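Long-range contacts in 7,8-dihydro-6-hydroxymethylpterin pyrophosphokinase-dihydropteroate synthase (Plasmodium falciparum, PDB 6JWS), which probably makes the pterin diphosphate from 6-hydroxymethyl-7,8-dihydropterin and ATP, then joins it to 4-aminobenzoate to give 7,8-dihydropteroate in folate biosynthesis: residues Asn25-Ile33 / Val377-Leu385; Arg449-Gln460 / Val488-Val498. The protein carries 1 engineered substitution. All blocks are in the same frame, centred on the assembly; numbering follows the deposited sequence.

Contact 1: residues Asn25-Ile33 / Val377-Leu385; sequences NDRRNAVLI and VLKDRISYL
The backbone oxygen of R28 is gripped from two directions: R28 O lies 2.7 Å from the oxygen of a water that donates to it, and R381 NH2 reaches it in a weak bond of 3.1 Å from R28 O, bent to 134° at the hydrogen. The setting is the start of helix 30-44, entered through a type I turn from R27 to A30, against the hairpin of strands 372-377 and 382-384 at the end of the antiparallel HPPK-domain sheet. The same water accepts from V31 N and donates weakly to D380 O, so one solvent molecule links the first helical turn to the bend of the hairpin. R381 leaves its backbone away from the helix and comes back by bends at chi2 and chi3; R28 is poorly ordered. Apolar contacts accompany these bonds: V31 CG2, beside its own backbone N, touches V377 CG2 and I382 CG1, and the backbone oxygen D380 O lies against V31 CB at 3.6 Å. Y384 is held by E56 through its hydroxyl, and Y164 of strand 163-172 adjoins A30 and I382. The CD1 end of I382 lies 3.9 Å from A30 CB and 3.6 Å from R27 O.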
# COMPACT_ATOMS: atom_id res chain seq x y z
N ASN B 25 -0.85 -18.70 -31.26
CA ASN B 25 -0.92 -19.51 -30.05
C ASN B 25 0.47 -19.65 -29.43
O ASN B 25 0.61 -20.16 -28.32
CB ASN B 25 -1.49 -20.90 -30.34
CG ASN B 25 -2.90 -20.84 -30.90
OD1 ASN B 25 -3.12 -21.21 -32.05
ND2 ASN B 25 -3.84 -20.37 -30.10
N ASP B 26 1.49 -19.20 -30.15
CA ASP B 26 2.88 -19.36 -29.76
C ASP B 26 3.29 -18.21 -28.84
O ASP B 26 3.46 -17.08 -29.29
CB ASP B 26 3.76 -19.50 -31.01
CG ASP B 26 5.22 -19.81 -30.73
OD1 ASP B 26 5.58 -19.95 -29.55
OD2 ASP B 26 5.99 -19.89 -31.71
N ARG B 27 3.48 -18.52 -27.55
CA ARG B 27 3.74 -17.52 -26.52
C ARG B 27 5.16 -16.95 -26.64
O ARG B 27 5.33 -15.73 -26.68
CB ARG B 27 3.43 -18.08 -25.13
CG ARG B 27 4.01 -17.27 -23.98
CD ARG B 27 3.61 -17.77 -22.60
NE ARG B 27 4.60 -17.46 -21.57
CZ ARG B 27 5.02 -16.24 -21.22
NH1 ARG B 27 4.56 -15.17 -21.84
NH2 ARG B 27 5.91 -16.10 -20.26
N ARG B 28 6.18 -17.84 -26.68
CA ARG B 28 7.58 -17.43 -26.67
C ARG B 28 7.83 -16.47 -27.83
O ARG B 28 8.57 -15.51 -27.67
CB ARG B 28 8.54 -18.63 -26.70
CG ARG B 28 10.04 -18.31 -26.60
CD ARG B 28 10.99 -19.46 -26.97
NE ARG B 28 10.92 -19.99 -28.34
CZ ARG B 28 11.90 -19.95 -29.26
NH1 ARG B 28 11.70 -20.48 -30.45
NH2 ARG B 28 13.07 -19.40 -28.98
N ASN B 29 7.16 -16.73 -28.96
CA ASN B 29 7.42 -16.00 -30.19
C ASN B 29 6.28 -15.05 -30.55
O ASN B 29 6.25 -14.53 -31.67
CB ASN B 29 7.71 -16.95 -31.36
CG ASN B 29 9.01 -17.69 -31.18
OD1 ASN B 29 9.03 -18.91 -31.15
ND2 ASN B 29 10.10 -16.95 -31.01
N ALA B 30 5.37 -14.80 -29.61
CA ALA B 30 4.15 -14.05 -29.92
C ALA B 30 4.48 -12.71 -30.57
O ALA B 30 3.86 -12.34 -31.57
CB ALA B 30 3.29 -13.90 -28.69
N VAL B 31 5.49 -12.00 -30.03
CA VAL B 31 5.88 -10.68 -30.50
C VAL B 31 6.46 -10.76 -31.90
O VAL B 31 6.08 -9.97 -32.77
CB VAL B 31 6.85 -9.98 -29.53
CG1 VAL B 31 7.26 -8.61 -30.04
CG2 VAL B 31 6.26 -9.86 -28.14
N LEU B 32 7.41 -11.68 -32.11
CA LEU B 32 8.09 -11.79 -33.40
C LEU B 32 7.08 -12.14 -34.49
O LEU B 32 7.08 -11.54 -35.56
CB LEU B 32 9.23 -12.81 -33.29
CG LEU B 32 9.90 -13.24 -34.61
CD1 LEU B 32 10.60 -12.07 -35.31
CD2 LEU B 32 10.88 -14.37 -34.36
N ILE B 33 6.18 -13.09 -34.18
CA ILE B 33 5.20 -13.56 -35.13
C ILE B 33 4.29 -12.40 -35.52
O ILE B 33 4.10 -12.12 -36.71
CB ILE B 33 4.39 -14.77 -34.58
CG1 ILE B 33 5.26 -15.98 -34.23
CG2 ILE B 33 3.25 -15.14 -35.51
CD1 ILE B 33 6.51 -16.13 -35.09
N VAL B 377 5.23 -3.94 -24.82
CA VAL B 377 6.52 -4.50 -25.22
C VAL B 377 7.64 -3.47 -25.06
O VAL B 377 7.55 -2.35 -25.56
CB VAL B 377 6.48 -5.11 -26.64
CG1 VAL B 377 7.84 -5.64 -27.09
CG2 VAL B 377 5.44 -6.21 -26.74
N LEU B 378 8.70 -3.85 -24.33
CA LEU B 378 9.84 -2.96 -24.15
C LEU B 378 10.87 -3.19 -25.24
O LEU B 378 11.47 -2.25 -25.76
CB LEU B 378 10.47 -3.23 -22.78
CG LEU B 378 9.66 -2.72 -21.59
CD1 LEU B 378 10.27 -3.19 -20.27
CD2 LEU B 378 9.56 -1.20 -21.64
N LYS B 379 11.13 -4.47 -25.55
CA LYS B 379 12.15 -4.80 -26.52
C LYS B 379 11.57 -5.80 -27.53
O LYS B 379 11.07 -5.40 -28.58
CB LYS B 379 13.44 -5.26 -25.82
CG LYS B 379 14.63 -5.51 -26.73
CD LYS B 379 15.82 -6.20 -26.04
CE LYS B 379 16.81 -6.75 -27.05
NZ LYS B 379 18.16 -6.97 -26.46
N ASP B 380 11.60 -7.08 -27.16
CA ASP B 380 11.13 -8.14 -28.05
C ASP B 380 10.36 -9.20 -27.27
O ASP B 380 10.04 -10.25 -27.81
CB ASP B 380 12.28 -8.70 -28.91
CG ASP B 380 13.51 -9.18 -28.14
OD1 ASP B 380 13.39 -9.45 -26.91
OD2 ASP B 380 14.60 -9.28 -28.77
N ARG B 381 10.05 -8.92 -25.99
CA ARG B 381 9.34 -9.86 -25.14
C ARG B 381 8.05 -9.25 -24.59
O ARG B 381 7.92 -8.04 -24.42
CB ARG B 381 10.28 -10.33 -24.02
CG ARG B 381 10.83 -11.74 -24.19
CD ARG B 381 11.66 -12.04 -25.43
NE ARG B 381 11.34 -13.36 -26.00
CZ ARG B 381 12.08 -14.02 -26.90
NH1 ARG B 381 13.21 -13.51 -27.35
NH2 ARG B 381 11.68 -15.20 -27.33
N ILE B 382 7.10 -10.14 -24.29
CA ILE B 382 5.84 -9.84 -23.60
C ILE B 382 6.10 -9.34 -22.18
O ILE B 382 6.82 -9.97 -21.41
CB ILE B 382 5.01 -11.14 -23.59
CG1 ILE B 382 4.44 -11.46 -24.96
CG2 ILE B 382 3.93 -11.14 -22.51
CD1 ILE B 382 3.86 -12.87 -25.01
N SER B 383 5.48 -8.20 -21.83
CA SER B 383 5.35 -7.75 -20.44
C SER B 383 3.86 -7.61 -20.17
O SER B 383 3.14 -7.02 -20.97
CB SER B 383 6.05 -6.42 -20.19
OG SER B 383 7.47 -6.52 -20.27
N TYR B 384 3.39 -8.15 -19.05
CA TYR B 384 2.00 -7.98 -18.70
C TYR B 384 1.83 -6.63 -18.01
O TYR B 384 2.48 -6.38 -16.99
CB TYR B 384 1.53 -9.10 -17.76
CG TYR B 384 1.61 -10.47 -18.39
CD1 TYR B 384 0.71 -10.84 -19.37
CD2 TYR B 384 2.64 -11.34 -18.07
CE1 TYR B 384 0.82 -12.07 -20.01
CE2 TYR B 384 2.74 -12.58 -18.67
CZ TYR B 384 1.83 -12.94 -19.64
OH TYR B 384 1.92 -14.17 -20.23
N LEU B 385 0.96 -5.78 -18.58
CA LEU B 385 0.74 -4.47 -18.01
C LEU B 385 0.37 -4.63 -16.53
O LEU B 385 -0.50 -5.43 -16.19
CB LEU B 385 -0.38 -3.75 -18.76
CG LEU B 385 -0.49 -2.26 -18.42
CD1 LEU B 385 0.78 -1.54 -18.83
CD2 LEU B 385 -1.69 -1.62 -19.09
O HOH W 1 7.91 -12.90 -28.06

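Contact 2: residues Arg449-Gln460 / Val488-Val498; sequences RDLVVPVLQLFQ and VFKECVDNDLV
R449 grips E491 side-on, giving one nitrogen to each carboxylate oxygen: NE to OE1 at 2.8 Å and NH2 to OE2 at 2.7 Å between R449 and E491. Both bonds are nearly straight, and both oxygens use their syn lone pairs, so the two flat groups lie almost coplanar, 17° apart. E491 is extended throughout, with CG anti to its backbone N, and carries the carboxylate straight across; R449 instead turns at chi2 (-90°), which brings its guanidinium edge round to meet it. The remaining nitrogen, R449 NH1, is bonded to D450 OD1, and this network probably fixes the guanidinium's rotation. V453 CB lies over one guanidinium face, offset toward its rim.

Further along, L456 and L497 pack with their CB atoms 4.0 Å apart. L456 CD1 passes onward to V498 CG1 at 3.6 Å and to the sulfur of C492, while L497 CD1 lies against V453 CG1. At the far end Q460, extended beyond CG, sends NE2 to N495 O at 3.1 Å, and a water donates to both L456 O and L497 O. D496, at positive phi, is the C-prime residue of a Schellman motif that turns the chain back so that L497 faces helix 448-464. On strand 478-482, L456 packs on I479, and V488 and C492 on I481. The axes of the segments 449-460 and 488-494 run 11° from parallel and 10.6 Å apart at closest approach, as is typical of neighbouring outer helices in a TIM barrel, here that of the DHPS domain.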
# COMPACT_ATOMS: atom_id res chain seq x y z
N ARG B 449 26.06 13.66 -29.36
CA ARG B 449 26.39 12.44 -30.07
C ARG B 449 27.70 11.86 -29.55
O ARG B 449 27.81 10.65 -29.41
CB ARG B 449 26.48 12.74 -31.58
CG ARG B 449 26.88 11.54 -32.41
CD ARG B 449 28.38 11.41 -32.58
NE ARG B 449 28.69 10.13 -33.20
CZ ARG B 449 29.84 9.48 -33.06
NH1 ARG B 449 30.81 10.00 -32.33
NH2 ARG B 449 30.00 8.31 -33.65
N ASP B 450 28.68 12.72 -29.28
CA ASP B 450 30.00 12.29 -28.83
C ASP B 450 29.99 11.89 -27.35
O ASP B 450 30.87 11.14 -26.92
CB ASP B 450 31.11 13.32 -29.10
CG ASP B 450 31.52 13.40 -30.57
OD1 ASP B 450 31.48 12.35 -31.27
OD2 ASP B 450 31.84 14.51 -31.01
N LEU B 451 29.01 12.38 -26.58
CA LEU B 451 28.85 11.94 -25.21
C LEU B 451 28.33 10.51 -25.17
O LEU B 451 28.89 9.72 -24.41
CB LEU B 451 27.94 12.88 -24.42
CG LEU B 451 28.59 14.20 -24.00
CD1 LEU B 451 27.56 15.12 -23.38
CD2 LEU B 451 29.73 13.95 -23.02
N VAL B 452 27.32 10.19 -26.00
CA VAL B 452 26.62 8.92 -25.82
C VAL B 452 27.08 7.83 -26.79
O VAL B 452 27.14 6.67 -26.39
CB VAL B 452 25.07 9.03 -25.84
CG1 VAL B 452 24.56 9.92 -24.72
CG2 VAL B 452 24.53 9.53 -27.17
N VAL B 453 27.30 8.16 -28.07
CA VAL B 453 27.54 7.06 -29.00
C VAL B 453 28.79 6.26 -28.60
O VAL B 453 28.70 5.03 -28.50
CB VAL B 453 27.49 7.47 -30.49
CG1 VAL B 453 27.94 6.32 -31.39
CG2 VAL B 453 26.09 7.93 -30.90
N PRO B 454 29.97 6.87 -28.31
CA PRO B 454 31.15 6.09 -27.93
C PRO B 454 30.87 5.15 -26.75
O PRO B 454 31.25 3.97 -26.77
CB PRO B 454 32.24 7.14 -27.60
CG PRO B 454 31.79 8.39 -28.36
CD PRO B 454 30.27 8.32 -28.36
N VAL B 455 30.17 5.68 -25.74
CA VAL B 455 29.80 4.88 -24.57
C VAL B 455 28.99 3.67 -25.01
O VAL B 455 29.30 2.54 -24.61
CB VAL B 455 29.02 5.70 -23.53
CG1 VAL B 455 28.37 4.79 -22.50
CG2 VAL B 455 29.94 6.71 -22.84
N LEU B 456 27.98 3.90 -25.87
CA LEU B 456 27.10 2.81 -26.25
C LEU B 456 27.85 1.78 -27.08
O LEU B 456 27.53 0.59 -26.99
CB LEU B 456 25.89 3.35 -27.02
CG LEU B 456 24.79 3.97 -26.16
CD1 LEU B 456 23.73 4.63 -27.02
CD2 LEU B 456 24.18 2.94 -25.22
N GLN B 457 28.80 2.26 -27.91
CA GLN B 457 29.66 1.43 -28.74
C GLN B 457 30.55 0.53 -27.88
O GLN B 457 30.64 -0.67 -28.12
CB GLN B 457 30.49 2.29 -29.70
CG GLN B 457 29.82 2.55 -31.04
CD GLN B 457 30.39 3.72 -31.80
OE1 GLN B 457 31.16 4.54 -31.29
NE2 GLN B 457 29.97 3.83 -33.06
N LEU B 458 31.20 1.11 -26.86
CA LEU B 458 32.03 0.35 -25.94
C LEU B 458 31.18 -0.66 -25.16
O LEU B 458 31.60 -1.80 -24.96
CB LEU B 458 32.76 1.34 -25.02
CG LEU B 458 33.75 0.74 -24.01
CD1 LEU B 458 34.80 -0.11 -24.70
CD2 LEU B 458 34.43 1.82 -23.18
N PHE B 459 29.97 -0.26 -24.75
CA PHE B 459 29.11 -1.20 -24.03
C PHE B 459 28.79 -2.41 -24.89
O PHE B 459 28.84 -3.55 -24.40
CB PHE B 459 27.82 -0.55 -23.52
CG PHE B 459 26.91 -1.55 -22.86
CD1 PHE B 459 27.15 -1.96 -21.56
CD2 PHE B 459 25.86 -2.12 -23.56
CE1 PHE B 459 26.34 -2.90 -20.96
CE2 PHE B 459 25.05 -3.07 -22.96
CZ PHE B 459 25.30 -3.47 -21.66
N GLN B 460 28.43 -2.17 -26.15
CA GLN B 460 28.07 -3.22 -27.09
C GLN B 460 29.25 -4.19 -27.21
O GLN B 460 29.08 -5.41 -27.14
CB GLN B 460 27.62 -2.57 -28.41
CG GLN B 460 27.33 -3.53 -29.57
CD GLN B 460 27.16 -2.87 -30.92
OE1 GLN B 460 28.01 -2.12 -31.40
NE2 GLN B 460 26.04 -3.16 -31.59
N VAL B 488 21.05 11.73 -33.52
CA VAL B 488 21.59 10.87 -32.48
C VAL B 488 20.84 9.54 -32.50
O VAL B 488 21.45 8.48 -32.62
CB VAL B 488 21.55 11.56 -31.10
CG1 VAL B 488 21.77 10.58 -29.95
CG2 VAL B 488 22.56 12.71 -31.03
N PHE B 489 19.50 9.61 -32.46
CA PHE B 489 18.72 8.38 -32.44
C PHE B 489 19.01 7.53 -33.68
O PHE B 489 19.11 6.31 -33.55
CB PHE B 489 17.21 8.61 -32.27
CG PHE B 489 16.45 7.33 -31.96
CD1 PHE B 489 16.69 6.61 -30.80
CD2 PHE B 489 15.50 6.82 -32.84
CE1 PHE B 489 16.00 5.44 -30.52
CE2 PHE B 489 14.78 5.67 -32.54
CZ PHE B 489 15.05 4.97 -31.39
N LYS B 490 19.11 8.16 -34.86
CA LYS B 490 19.36 7.44 -36.10
C LYS B 490 20.68 6.65 -36.05
O LYS B 490 20.72 5.47 -36.39
CB LYS B 490 19.31 8.38 -37.32
CG LYS B 490 19.53 7.69 -38.66
CD LYS B 490 19.33 8.61 -39.86
CE LYS B 490 19.99 8.09 -41.13
NZ LYS B 490 19.69 6.66 -41.37
N GLU B 491 21.75 7.28 -35.58
CA GLU B 491 23.04 6.59 -35.54
C GLU B 491 22.97 5.43 -34.56
O GLU B 491 23.61 4.41 -34.77
CB GLU B 491 24.17 7.57 -35.18
CG GLU B 491 25.56 6.97 -35.35
CD GLU B 491 26.73 7.82 -34.88
OE1 GLU B 491 26.52 8.96 -34.43
OE2 GLU B 491 27.87 7.32 -34.95
N CYS B 492 22.16 5.57 -33.50
CA CYS B 492 22.05 4.51 -32.50
C CYS B 492 21.30 3.31 -33.07
O CYS B 492 21.75 2.19 -32.90
CB CYS B 492 21.39 4.99 -31.22
SG CYS B 492 22.42 6.16 -30.31
N VAL B 493 20.17 3.55 -33.76
CA VAL B 493 19.44 2.40 -34.27
C VAL B 493 20.17 1.75 -35.44
O VAL B 493 20.16 0.53 -35.57
CB VAL B 493 17.92 2.62 -34.49
CG1 VAL B 493 17.20 2.91 -33.18
CG2 VAL B 493 17.59 3.69 -35.51
N ASP B 494 20.83 2.56 -36.29
CA ASP B 494 21.57 2.03 -37.44
C ASP B 494 22.62 1.03 -36.97
O ASP B 494 22.85 0.03 -37.63
CB ASP B 494 22.22 3.13 -38.29
CG ASP B 494 21.26 3.92 -39.17
OD1 ASP B 494 20.10 3.48 -39.33
OD2 ASP B 494 21.69 4.98 -39.71
N ASN B 495 23.21 1.29 -35.80
CA ASN B 495 24.32 0.50 -35.28
C ASN B 495 23.86 -0.46 -34.19
O ASN B 495 24.69 -1.08 -33.53
CB ASN B 495 25.44 1.44 -34.81
CG ASN B 495 26.19 2.06 -35.98
OD1 ASN B 495 27.10 1.43 -36.51
ND2 ASN B 495 25.80 3.25 -36.41
N ASP B 496 22.53 -0.55 -33.96
CA ASP B 496 21.92 -1.45 -32.99
C ASP B 496 22.45 -1.19 -31.58
O ASP B 496 22.80 -2.11 -30.85
CB ASP B 496 22.01 -2.93 -33.41
CG ASP B 496 21.09 -3.27 -34.58
OD1 ASP B 496 21.53 -3.09 -35.75
OD2 ASP B 496 19.93 -3.69 -34.33
N LEU B 497 22.48 0.09 -31.20
CA LEU B 497 23.05 0.44 -29.90
C LEU B 497 21.95 0.56 -28.85
O LEU B 497 22.28 0.61 -27.67
CB LEU B 497 23.87 1.74 -30.03
CG LEU B 497 25.03 1.70 -31.03
CD1 LEU B 497 25.81 3.00 -31.02
CD2 LEU B 497 25.97 0.54 -30.71
N VAL B 498 20.68 0.62 -29.27
CA VAL B 498 19.59 0.97 -28.37
C VAL B 498 18.32 0.20 -28.73
O VAL B 498 18.16 -0.21 -29.88
CB VAL B 498 19.31 2.50 -28.32
CG1 VAL B 498 20.52 3.28 -27.84
CG2 VAL B 498 18.80 3.05 -29.65
O HOH W 2 24.74 -0.63 -26.80

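In the fold
The two contacts illustrate how a bifunctional enzyme is built from separate folds. Contact 1 packs a helix start against the edge hairpin of the HPPK sheet, whereas contact 2 joins two outer helices of the DHPS barrel. Their centres lie 25 Å apart and their nearest atoms about 7 Å, without touching; the two follow one another along the chain without interleaving. Strand 478-482 connects their surroundings, since L378 and K379 of the first rest on I478 while L456 and V488 of the second rest on I479 and I481, respectively. Neither contact lines a ligand or metal site, although the side chain of V452 in contact 2 is about 12 Å from the bound pteroic acid.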